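Local coordinates for protein homoserine dehydrogenase (Thermoplasma acidophilum, PDB 3ING) that probably catalyses the NADP-dependent interconversion of L-aspartate semialdehyde and L-homoserine, a shared step on the routes to threonine and methionine, at residues A[152-157]-A[287-292]; A[123-128]-A[218-223]; A[177-182]-A[238-243]. All blocks are in the same frame, centred on the assembly; numbering follows the deposited sequence.

Interaction 1 (A[152-157]-A[287-292]); sequences FSVLDY and YQIETD. With EDO (1,2-ethanediol), chain G.
Val154, on the one-and-a-half-turn helix 152-157, meets the phenol oxygen of Tyr287 on strand 287-291: CG2 lies 3.8 Å from Tyr287 OH, and CB and CG1 stand about as near, so the oxygen rests against the whole branched end of the valine. The two side chains come from opposite directions. Tyr287 CG sits between its own backbone N and carbonyl carbon (chi1 65°), which sends the ring toward the helix. Valine cannot bond to the hydroxyl, which instead hydrogen-bonds to Pro150 O, just before the helix. Leu155 CD2 touches Ile289 CD1 at 3.9 Å, the two chains crossing at a slant, while Val154 CG1 reaches the same methyl more loosely at 4.5 Å. Ile289 was modelled in two conformers, and these distances hold for the one described, whose CG1-CD1 arm reaches beyond the branch point to the helix. Asp156 takes no part in the strand contact; its OD1 and OD2 accept bonds from an ethanediol, probably from the crystallisation liquor, and OD2 also pairs with Arg140. With no hydrogen bond between the segments, helix and strand are joined by van der Waals contact, methyl against methyl and valine against phenol oxygen, and the buried Tyr287 hydroxyl is satisfied by the Pro150 carbonyl.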
loop_
_atom_site.group_PDB
_atom_site.type_symbol
_atom_site.label_atom_id
_atom_site.label_comp_id
_atom_site.label_asym_id
_atom_site.label_seq_id
_atom_site.Cartn_x
_atom_site.Cartn_y
_atom_site.Cartn_z
ATOM N N PHE A 152 6.092 -4.600 -1.213
ATOM C CA PHE A 152 5.564 -5.786 -1.920
ATOM C C PHE A 152 4.086 -5.968 -1.652
ATOM O O PHE A 152 3.345 -6.420 -2.535
ATOM C CB PHE A 152 6.419 -7.029 -1.660
ATOM C CG PHE A 152 7.793 -6.903 -2.221
ATOM C CD1 PHE A 152 7.994 -6.804 -3.596
ATOM C CD2 PHE A 152 8.865 -6.749 -1.403
ATOM C CE1 PHE A 152 9.237 -6.619 -4.103
ATOM C CE2 PHE A 152 10.127 -6.602 -1.922
ATOM C CZ PHE A 152 10.308 -6.533 -3.275
ATOM N N SER A 153 3.635 -5.589 -0.475
ATOM C CA SER A 153 2.204 -5.684 -0.145
ATOM C C SER A 153 1.400 -4.699 -1.029
ATOM O O SER A 153 0.237 -4.956 -1.393
ATOM C CB SER A 153 1.999 -5.400 1.334
ATOM O OG SER A 153 2.505 -4.142 1.799
ATOM N N VAL A 154 2.040 -3.565 -1.354
ATOM C CA VAL A 154 1.439 -2.542 -2.256
ATOM C C VAL A 154 1.353 -3.091 -3.679
ATOM O O VAL A 154 0.326 -2.982 -4.380
ATOM C CB VAL A 154 2.259 -1.261 -2.217
ATOM C CG1 VAL A 154 1.818 -0.250 -3.301
ATOM C CG2 VAL A 154 2.205 -0.651 -0.786
ATOM N N LEU A 155 2.457 -3.676 -4.112
ATOM C CA LEU A 155 2.529 -4.264 -5.456
ATOM C C LEU A 155 1.576 -5.440 -5.558
ATOM O O LEU A 155 0.947 -5.616 -6.603
ATOM C CB LEU A 155 3.960 -4.683 -5.802
ATOM C CG LEU A 155 5.036 -3.612 -5.992
ATOM C CD1 LEU A 155 6.359 -4.243 -6.183
ATOM C CD2 LEU A 155 4.719 -2.727 -7.161
ATOM N N ASP A 156 1.416 -6.221 -4.481
ATOM C CA ASP A 156 0.515 -7.384 -4.507
ATOM C C ASP A 156 -0.975 -7.040 -4.390
ATOM O O ASP A 156 -1.805 -7.718 -4.950
ATOM C CB ASP A 156 0.824 -8.367 -3.357
ATOM C CG ASP A 156 2.117 -9.155 -3.559
ATOM O OD1 ASP A 156 2.608 -9.170 -4.689
ATOM O OD2 ASP A 156 2.625 -9.762 -2.579
ATOM N N TYR A 157 -1.333 -6.041 -3.593
ATOM C CA TYR A 157 -2.753 -5.827 -3.303
ATOM C C TYR A 157 -3.339 -4.454 -3.580
ATOM O O TYR A 157 -4.546 -4.275 -3.387
ATOM C CB TYR A 157 -3.000 -6.155 -1.814
ATOM C CG TYR A 157 -2.555 -7.542 -1.453
ATOM C CD1 TYR A 157 -3.260 -8.655 -1.910
ATOM C CD2 TYR A 157 -1.399 -7.759 -0.722
ATOM C CE1 TYR A 157 -2.831 -9.918 -1.625
ATOM C CE2 TYR A 157 -0.969 -9.021 -0.444
ATOM C CZ TYR A 157 -1.703 -10.096 -0.870
ATOM O OH TYR A 157 -1.293 -11.393 -0.590
ATOM N N TYR A 287 10.055 5.242 -2.233
ATOM C CA TYR A 287 10.138 4.951 -3.630
ATOM C C TYR A 287 8.954 5.508 -4.446
ATOM O O TYR A 287 7.948 6.032 -3.913
ATOM C CB TYR A 287 10.210 3.426 -3.835
ATOM C CG TYR A 287 8.935 2.720 -3.385
ATOM C CD1 TYR A 287 7.857 2.608 -4.220
ATOM C CD2 TYR A 287 8.818 2.201 -2.112
ATOM C CE1 TYR A 287 6.658 1.977 -3.812
ATOM C CE2 TYR A 287 7.638 1.587 -1.697
ATOM C CZ TYR A 287 6.565 1.470 -2.558
ATOM O OH TYR A 287 5.380 0.829 -2.144
ATOM N N GLN A 288 9.053 5.328 -5.753
ATOM C CA GLN A 288 8.036 5.755 -6.673
ATOM C C GLN A 288 7.823 4.609 -7.664
ATOM O O GLN A 288 8.804 4.094 -8.200
ATOM C CB GLN A 288 8.509 7.023 -7.394
ATOM C CG GLN A 288 7.561 7.576 -8.412
ATOM C CD GLN A 288 8.026 8.883 -9.027
ATOM O OE1 GLN A 288 8.825 8.897 -9.974
ATOM N NE2 GLN A 288 7.469 9.986 -8.553
ATOM N N ILE A 289 6.569 4.204 -7.901
ATOM C CA ILE A 289 6.310 3.247 -8.945
ATOM C C ILE A 289 5.427 3.882 -9.997
ATOM O O ILE A 289 4.336 4.371 -9.720
ATOM C CB ILE A 289 5.636 1.938 -8.478
ATOM C CG1 ILE A 289 4.592 2.212 -7.406
ATOM C CG2 ILE A 289 6.689 0.908 -8.055
ATOM C CD1 ILE A 289 3.706 1.047 -7.170
ATOM N N GLU A 290 5.912 3.837 -11.239
ATOM C CA GLU A 290 5.140 4.233 -12.422
ATOM C C GLU A 290 4.368 3.035 -12.943
ATOM O O GLU A 290 4.972 2.016 -13.210
ATOM C CB GLU A 290 6.041 4.739 -13.546
ATOM C CG GLU A 290 6.964 5.847 -13.167
ATOM C CD GLU A 290 7.847 6.318 -14.328
ATOM O OE1 GLU A 290 7.735 5.768 -15.454
ATOM O OE2 GLU A 290 8.650 7.250 -14.103
ATOM N N THR A 291 3.047 3.185 -13.101
ATOM C CA THR A 291 2.132 2.111 -13.524
ATOM C C THR A 291 1.301 2.533 -14.687
ATOM O O THR A 291 1.093 3.727 -14.914
ATOM C CB THR A 291 1.151 1.653 -12.406
ATOM O OG1 THR A 291 0.049 2.580 -12.238
ATOM C CG2 THR A 291 1.874 1.442 -11.089
ATOM N N ASP A 292 0.752 1.557 -15.408
ATOM C CA ASP A 292 -0.025 1.917 -16.554
ATOM C C ASP A 292 -1.531 2.092 -16.253
ATOM O O ASP A 292 -2.228 2.621 -17.092
ATOM C CB ASP A 292 0.243 0.960 -17.721
ATOM C CG ASP A 292 -0.345 -0.435 -17.506
ATOM O OD1 ASP A 292 -0.877 -0.687 -16.428
ATOM O OD2 ASP A 292 -0.254 -1.286 -18.424
HETATM C C1 EDO G . 5.089 -12.185 -2.657
HETATM O O1 EDO G . 5.039 -10.764 -2.557
HETATM C C2 EDO G . 4.668 -12.634 -4.064
HETATM O O2 EDO G . 3.700 -11.769 -4.716
#

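Interaction 2 (A[123-128]-A[218-223]); sequences NKWHDI and SVILVN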
loop_
_atom_site.group_PDB
_atom_site.type_symbol
_atom_site.label_atom_id
_atom_site.label_comp_id
_atom_site.label_asym_id
_atom_site.label_seq_id
_atom_site.Cartn_x
_atom_site.Cartn_y
_atom_site.Cartn_z
ATOM N N ASN A 123 20.639 -14.325 -4.455
ATOM C CA ASN A 123 21.583 -15.266 -5.015
ATOM C C ASN A 123 20.968 -16.529 -5.593
ATOM O O ASN A 123 21.501 -17.103 -6.550
ATOM C CB ASN A 123 22.576 -15.667 -3.908
ATOM C CG ASN A 123 23.525 -14.538 -3.533
ATOM O OD1 ASN A 123 24.366 -14.165 -4.330
ATOM N ND2 ASN A 123 23.426 -14.036 -2.313
ATOM N N LYS A 124 19.861 -16.974 -5.012
ATOM C CA LYS A 124 19.291 -18.284 -5.283
ATOM C C LYS A 124 17.770 -18.232 -5.555
ATOM O O LYS A 124 17.027 -19.154 -5.201
ATOM C CB LYS A 124 19.575 -19.213 -4.091
ATOM C CG LYS A 124 21.067 -19.414 -3.732
ATOM C CD LYS A 124 21.592 -20.804 -3.924
ATOM C CE LYS A 124 21.061 -21.486 -5.160
ATOM N NZ LYS A 124 22.023 -22.396 -5.794
ATOM N N TRP A 125 17.333 -17.193 -6.245
ATOM C CA TRP A 125 15.910 -16.985 -6.541
ATOM C C TRP A 125 15.338 -18.203 -7.226
ATOM O O TRP A 125 14.292 -18.710 -6.844
ATOM C CB TRP A 125 15.748 -15.784 -7.472
ATOM C CG TRP A 125 14.350 -15.458 -7.799
ATOM C CD1 TRP A 125 13.562 -16.042 -8.756
ATOM C CD2 TRP A 125 13.535 -14.475 -7.149
ATOM N NE1 TRP A 125 12.322 -15.465 -8.742
ATOM C CE2 TRP A 125 12.281 -14.502 -7.767
ATOM C CE3 TRP A 125 13.753 -13.575 -6.096
ATOM C CZ2 TRP A 125 11.233 -13.682 -7.365
ATOM C CZ3 TRP A 125 12.714 -12.749 -5.699
ATOM C CH2 TRP A 125 11.466 -12.811 -6.339
ATOM N N HIS A 126 16.038 -18.681 -8.240
ATOM C CA HIS A 126 15.550 -19.809 -9.032
ATOM C C HIS A 126 15.319 -21.059 -8.187
ATOM O O HIS A 126 14.244 -21.650 -8.230
ATOM C CB HIS A 126 16.497 -20.131 -10.199
ATOM C CG HIS A 126 16.142 -21.406 -10.904
ATOM N ND1 HIS A 126 15.209 -21.456 -11.925
ATOM C CD2 HIS A 126 16.543 -22.682 -10.696
ATOM C CE1 HIS A 126 15.066 -22.711 -12.323
ATOM N NE2 HIS A 126 15.841 -23.481 -11.574
ATOM N N ASP A 127 16.336 -21.467 -7.427
ATOM C CA ASP A 127 16.231 -22.669 -6.635
ATOM C C ASP A 127 15.236 -22.505 -5.516
ATOM O O ASP A 127 14.481 -23.415 -5.220
ATOM C CB ASP A 127 17.592 -23.057 -6.064
ATOM C CG ASP A 127 18.560 -23.492 -7.148
ATOM O OD1 ASP A 127 18.097 -24.214 -8.040
ATOM O OD2 ASP A 127 19.745 -23.090 -7.105
ATOM N N ILE A 128 15.214 -21.335 -4.897
ATOM C CA ILE A 128 14.213 -21.095 -3.870
ATOM C C ILE A 128 12.798 -21.167 -4.438
ATOM O O ILE A 128 11.926 -21.789 -3.830
ATOM C CB ILE A 128 14.416 -19.744 -3.174
ATOM C CG1 ILE A 128 15.700 -19.788 -2.341
ATOM C CG2 ILE A 128 13.152 -19.382 -2.336
ATOM C CD1 ILE A 128 16.161 -18.417 -1.829
ATOM N N SER A 218 17.977 -4.885 -5.358
ATOM C CA SER A 218 17.643 -4.645 -6.737
ATOM C C SER A 218 17.296 -5.926 -7.479
ATOM O O SER A 218 16.497 -5.886 -8.426
ATOM C CB SER A 218 18.776 -3.893 -7.482
ATOM O OG SER A 218 19.917 -4.705 -7.787
ATOM N N VAL A 219 17.916 -7.043 -7.063
ATOM C CA VAL A 219 17.642 -8.378 -7.648
ATOM C C VAL A 219 16.227 -8.786 -7.288
ATOM O O VAL A 219 15.474 -9.242 -8.122
ATOM C CB VAL A 219 18.603 -9.455 -7.137
ATOM C CG1 VAL A 219 18.172 -10.842 -7.602
ATOM C CG2 VAL A 219 20.032 -9.144 -7.571
ATOM N N ILE A 220 15.899 -8.657 -6.022
ATOM C CA ILE A 220 14.581 -9.031 -5.529
ATOM C C ILE A 220 13.520 -8.201 -6.251
ATOM O O ILE A 220 12.504 -8.737 -6.706
ATOM C CB ILE A 220 14.496 -8.873 -3.986
ATOM C CG1 ILE A 220 15.513 -9.797 -3.332
ATOM C CG2 ILE A 220 13.012 -9.122 -3.459
ATOM C CD1 ILE A 220 15.710 -9.559 -1.854
ATOM N N LEU A 221 13.785 -6.903 -6.400
ATOM C CA LEU A 221 12.845 -5.997 -7.089
ATOM C C LEU A 221 12.644 -6.363 -8.554
ATOM O O LEU A 221 11.510 -6.501 -9.002
ATOM C CB LEU A 221 13.307 -4.528 -6.989
ATOM C CG LEU A 221 13.151 -3.802 -5.665
ATOM C CD1 LEU A 221 14.031 -2.536 -5.669
ATOM C CD2 LEU A 221 11.686 -3.476 -5.389
ATOM N N VAL A 222 13.726 -6.490 -9.305
ATOM C CA VAL A 222 13.613 -6.799 -10.735
ATOM C C VAL A 222 12.951 -8.167 -10.918
ATOM O O VAL A 222 12.069 -8.315 -11.752
ATOM C CB VAL A 222 14.963 -6.677 -11.498
ATOM C CG1 VAL A 222 15.941 -7.870 -11.174
ATOM C CG2 VAL A 222 14.704 -6.541 -13.048
ATOM N N ASN A 223 13.327 -9.169 -10.115
ATOM C CA ASN A 223 12.708 -10.520 -10.241
ATOM C C ASN A 223 11.224 -10.501 -9.851
ATOM O O ASN A 223 10.388 -11.102 -10.506
ATOM C CB ASN A 223 13.457 -11.572 -9.404
ATOM C CG ASN A 223 14.856 -11.830 -9.894
ATOM O OD1 ASN A 223 15.225 -11.449 -11.011
ATOM N ND2 ASN A 223 15.624 -12.570 -9.092
HETATM O O HOH W 1 10.638 -14.173 -11.040
#
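Asn223 lies across one face of the Trp125 indole. Its CB stands 3.5 Å from the centroid of the six-membered ring, only 9° off the normal, a CH-pi contact, while ND2 lies over the CG-CD2 bond of the five-membered ring, 3.4 Å from Trp125 CG. The amide plane is turned 66° from the indole, so the two do not stack flat. With chi1 at -178° the indole extends away from the backbone N, which carries it over to helix 212-226. At the far rim CZ3 approaches Ile220 CG2 at 4.3 Å, an apolar touch suited to a branched aliphatic. One water links the helices, accepting a weak bond from Trp125 NE1 (3.1 Å) and donating to Asn223 O. Further out, Asn223 OD1 accepts from Thr228 OG1 and Tyr230 N, which probably holds the amide's rotation; a carboxamide suits the place because its oxygen can take both donors while CB and ND2 lie on the indole. A leucine at Trp125 would probably leave Asn223 CB without its aromatic floor and the water without its indole donor. The contact joins helix 119-135 of the nucleotide-binding part to helix 212-226; Tyr100 of helix 97-108 packs on the former, and Leu221 and Val222 of the latter lie on strand 249-258 of the antiparallel sheet.

Interaction 3 (A[177-182]-A[238-243]); sequences YVIRNM and SGVDER. With EDO (1,2-ethanediol), chain F.
Helix 173-183 meets the irregular connection between helix 212-226 and strand 249-258 through a small apolar contact, in which Val240 is the loop's contribution. Val240 CG1 lies 4.2 Å from Val178 CG1 and equally far from Ile179 CG1, so a single methyl touches two consecutive helix residues. No hydrogen bond joins the segments. Three beta-branched side chains suit the spot because they put carbon close to the backbone; the valines meet by methyls, Ile179 by its CG1 methylene. Leu209 packs against both Val178 and Val240, extending the apolar patch, and a backbone bond from Val240 to the same leucine helps to place the loop.

Each segment is stiffened from within. On the helix, Asn181 ND2 donates to Tyr177 O at 2.7 Å, the oxygen lying within 5° of the amide plane. That carbonyl also receives the helical bond from Asn181 N, and the two donors reach it from opposite faces of its plane. The same ND2 stands 3.5 Å above the centre of the Tyr177 ring. Arg180 takes no part in the contact; its NH1 bonds Ile280 O and, weakly, an ethanediol probably from the crystallisation liquor.

In the loop, Asp241 OD1 accepts from Arg243 N at 3.0 Å, from above the carboxylate plane, and from Arg243 NE at 3.0 Å, nearly in the guanidinium plane on the syn lone pair. Arg243 NH2 completes a side-on, two-pronged salt bridge to Asp241 OD2 at 2.9 Å. Three donors thus grip one carboxylate and hold its rotation. An aspartate suits the position because its short chain lets one oxygen reach the main-chain N two residues on. That closure is an Asx turn, braced here by an arginine and set directly after the valine that touches the helix.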
loop_
_atom_site.group_PDB
_atom_site.type_symbol
_atom_site.label_atom_id
_atom_site.label_comp_id
_atom_site.label_asym_id
_atom_site.label_seq_id
_atom_site.Cartn_x
_atom_site.Cartn_y
_atom_site.Cartn_z
ATOM N N TYR A 177 22.453 7.132 4.457
ATOM C CA TYR A 177 22.693 7.860 5.684
ATOM C C TYR A 177 24.128 8.310 5.687
ATOM O O TYR A 177 24.458 9.477 6.043
ATOM C CB TYR A 177 22.412 6.903 6.849
ATOM C CG TYR A 177 22.367 7.498 8.226
ATOM C CD1 TYR A 177 21.332 8.327 8.600
ATOM C CD2 TYR A 177 23.324 7.177 9.183
ATOM C CE1 TYR A 177 21.262 8.865 9.879
ATOM C CE2 TYR A 177 23.263 7.708 10.456
ATOM C CZ TYR A 177 22.219 8.548 10.797
ATOM O OH TYR A 177 22.075 9.070 12.061
ATOM N N VAL A 178 25.014 7.397 5.287
ATOM C CA VAL A 178 26.470 7.710 5.230
ATOM C C VAL A 178 26.756 8.824 4.251
ATOM O O VAL A 178 27.418 9.782 4.575
ATOM C CB VAL A 178 27.328 6.468 4.851
ATOM C CG1 VAL A 178 28.710 6.875 4.375
ATOM C CG2 VAL A 178 27.420 5.501 6.057
ATOM N N ILE A 179 26.266 8.699 3.032
ATOM C CA ILE A 179 26.467 9.732 2.003
ATOM C C ILE A 179 25.923 11.077 2.482
ATOM O O ILE A 179 26.593 12.095 2.409
ATOM C CB ILE A 179 25.756 9.293 0.671
ATOM C CG1 ILE A 179 26.498 8.117 0.026
ATOM C CG2 ILE A 179 25.658 10.440 -0.318
ATOM C CD1 ILE A 179 25.726 7.473 -1.128
ATOM N N ARG A 180 24.697 11.084 3.001
ATOM C CA ARG A 180 24.099 12.361 3.426
ATOM C C ARG A 180 24.845 13.039 4.577
ATOM O O ARG A 180 25.003 14.264 4.607
ATOM C CB ARG A 180 22.637 12.151 3.779
ATOM C CG ARG A 180 21.832 11.760 2.559
ATOM C CD ARG A 180 20.382 11.576 2.871
ATOM N NE ARG A 180 19.745 12.825 3.262
ATOM C CZ ARG A 180 18.434 12.992 3.420
ATOM N NH1 ARG A 180 17.591 12.003 3.219
ATOM N NH2 ARG A 180 17.974 14.174 3.762
ATOM N N ASN A 181 25.270 12.237 5.539
ATOM C CA ASN A 181 25.970 12.739 6.686
ATOM C C ASN A 181 27.405 13.134 6.353
ATOM O O ASN A 181 27.926 14.104 6.876
ATOM C CB ASN A 181 25.914 11.712 7.816
ATOM C CG ASN A 181 24.625 11.778 8.564
ATOM O OD1 ASN A 181 24.511 12.544 9.508
ATOM N ND2 ASN A 181 23.602 11.080 8.078
HETATM N N MSE A 182 28.073 12.354 5.522
HETATM C CA MSE A 182 29.396 12.760 5.078
HETATM C C MSE A 182 29.330 14.051 4.231
HETATM O O MSE A 182 30.265 14.865 4.265
HETATM C CB MSE A 182 30.091 11.612 4.345
HETATM C CG MSE A 182 30.491 10.527 5.354
HETATM SE SE MSE A 182 31.709 9.280 4.614
HETATM C CE MSE A 182 33.188 10.412 4.615
ATOM N N SER A 238 27.061 0.392 -7.056
ATOM C CA SER A 238 28.216 1.171 -6.662
ATOM C C SER A 238 28.193 1.356 -5.145
ATOM O O SER A 238 27.127 1.384 -4.543
ATOM C CB SER A 238 28.185 2.586 -7.282
ATOM O OG SER A 238 27.737 2.623 -8.623
ATOM N N GLY A 239 29.358 1.589 -4.562
ATOM C CA GLY A 239 29.462 1.785 -3.119
ATOM C C GLY A 239 29.858 3.215 -2.882
ATOM O O GLY A 239 29.824 4.030 -3.785
ATOM N N VAL A 240 30.246 3.516 -1.655
ATOM C CA VAL A 240 30.728 4.840 -1.307
ATOM C C VAL A 240 32.186 4.930 -1.760
ATOM O O VAL A 240 32.880 3.935 -1.778
ATOM C CB VAL A 240 30.613 5.062 0.210
ATOM C CG1 VAL A 240 29.152 4.901 0.664
ATOM C CG2 VAL A 240 31.433 4.047 0.938
ATOM N N ASP A 241 32.645 6.098 -2.177
ATOM C CA ASP A 241 34.037 6.253 -2.553
ATOM C C ASP A 241 34.570 7.520 -1.907
ATOM O O ASP A 241 33.901 8.134 -1.076
ATOM C CB ASP A 241 34.192 6.284 -4.076
ATOM C CG ASP A 241 33.347 7.361 -4.726
ATOM O OD1 ASP A 241 33.116 8.433 -4.121
ATOM O OD2 ASP A 241 32.915 7.126 -5.868
ATOM N N GLU A 242 35.762 7.934 -2.303
ATOM C CA GLU A 242 36.427 9.034 -1.598
ATOM C C GLU A 242 35.989 10.428 -2.071
ATOM O O GLU A 242 36.574 11.439 -1.687
ATOM C CB GLU A 242 37.957 8.819 -1.645
ATOM C CG GLU A 242 38.374 7.600 -0.793
ATOM C CD GLU A 242 39.886 7.325 -0.732
ATOM O OE1 GLU A 242 40.683 8.047 -1.391
ATOM O OE2 GLU A 242 40.275 6.373 -0.001
ATOM N N ARG A 243 34.919 10.508 -2.838
ATOM C CA ARG A 243 34.508 11.797 -3.341
ATOM C C ARG A 243 33.970 12.743 -2.243
ATOM O O ARG A 243 33.703 12.364 -1.100
ATOM C CB ARG A 243 33.449 11.618 -4.429
ATOM C CG ARG A 243 32.002 11.666 -3.936
ATOM C CD ARG A 243 31.045 11.446 -5.089
ATOM N NE ARG A 243 31.102 10.064 -5.553
ATOM C CZ ARG A 243 30.460 9.615 -6.627
ATOM N NH1 ARG A 243 29.701 10.441 -7.356
ATOM N NH2 ARG A 243 30.574 8.331 -6.973
HETATM C C1 EDO F . 18.004 8.269 3.492
HETATM O O1 EDO F . 17.188 9.390 3.860
HETATM C C2 EDO F . 18.928 7.844 4.637
HETATM O O2 EDO F . 18.316 6.789 5.397
#

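From the N terminus, the chain first passes 123-128, on a helix of the nucleotide-binding part, and its contact with 218-223 (interaction 2) closes a loop of about ninety residues. Inside that loop lie 152-157 and 177-182, whose partners come only after 218-223, so interaction 2 crosses both interaction 1 and interaction 3. Interaction 3 is nested within interaction 1, the longest closure. Interactions 1 and 2 touch: Phe152 CZ packs on Ile220 CG2 at 3.7 Å, so helix 152-157 reaches helix 212-226 as well as the antiparallel sheet. Interaction 3 stands apart, with nearest atoms about 9 Å from interaction 2, and ties helix 173-183 to the loop leading into strand 249-258.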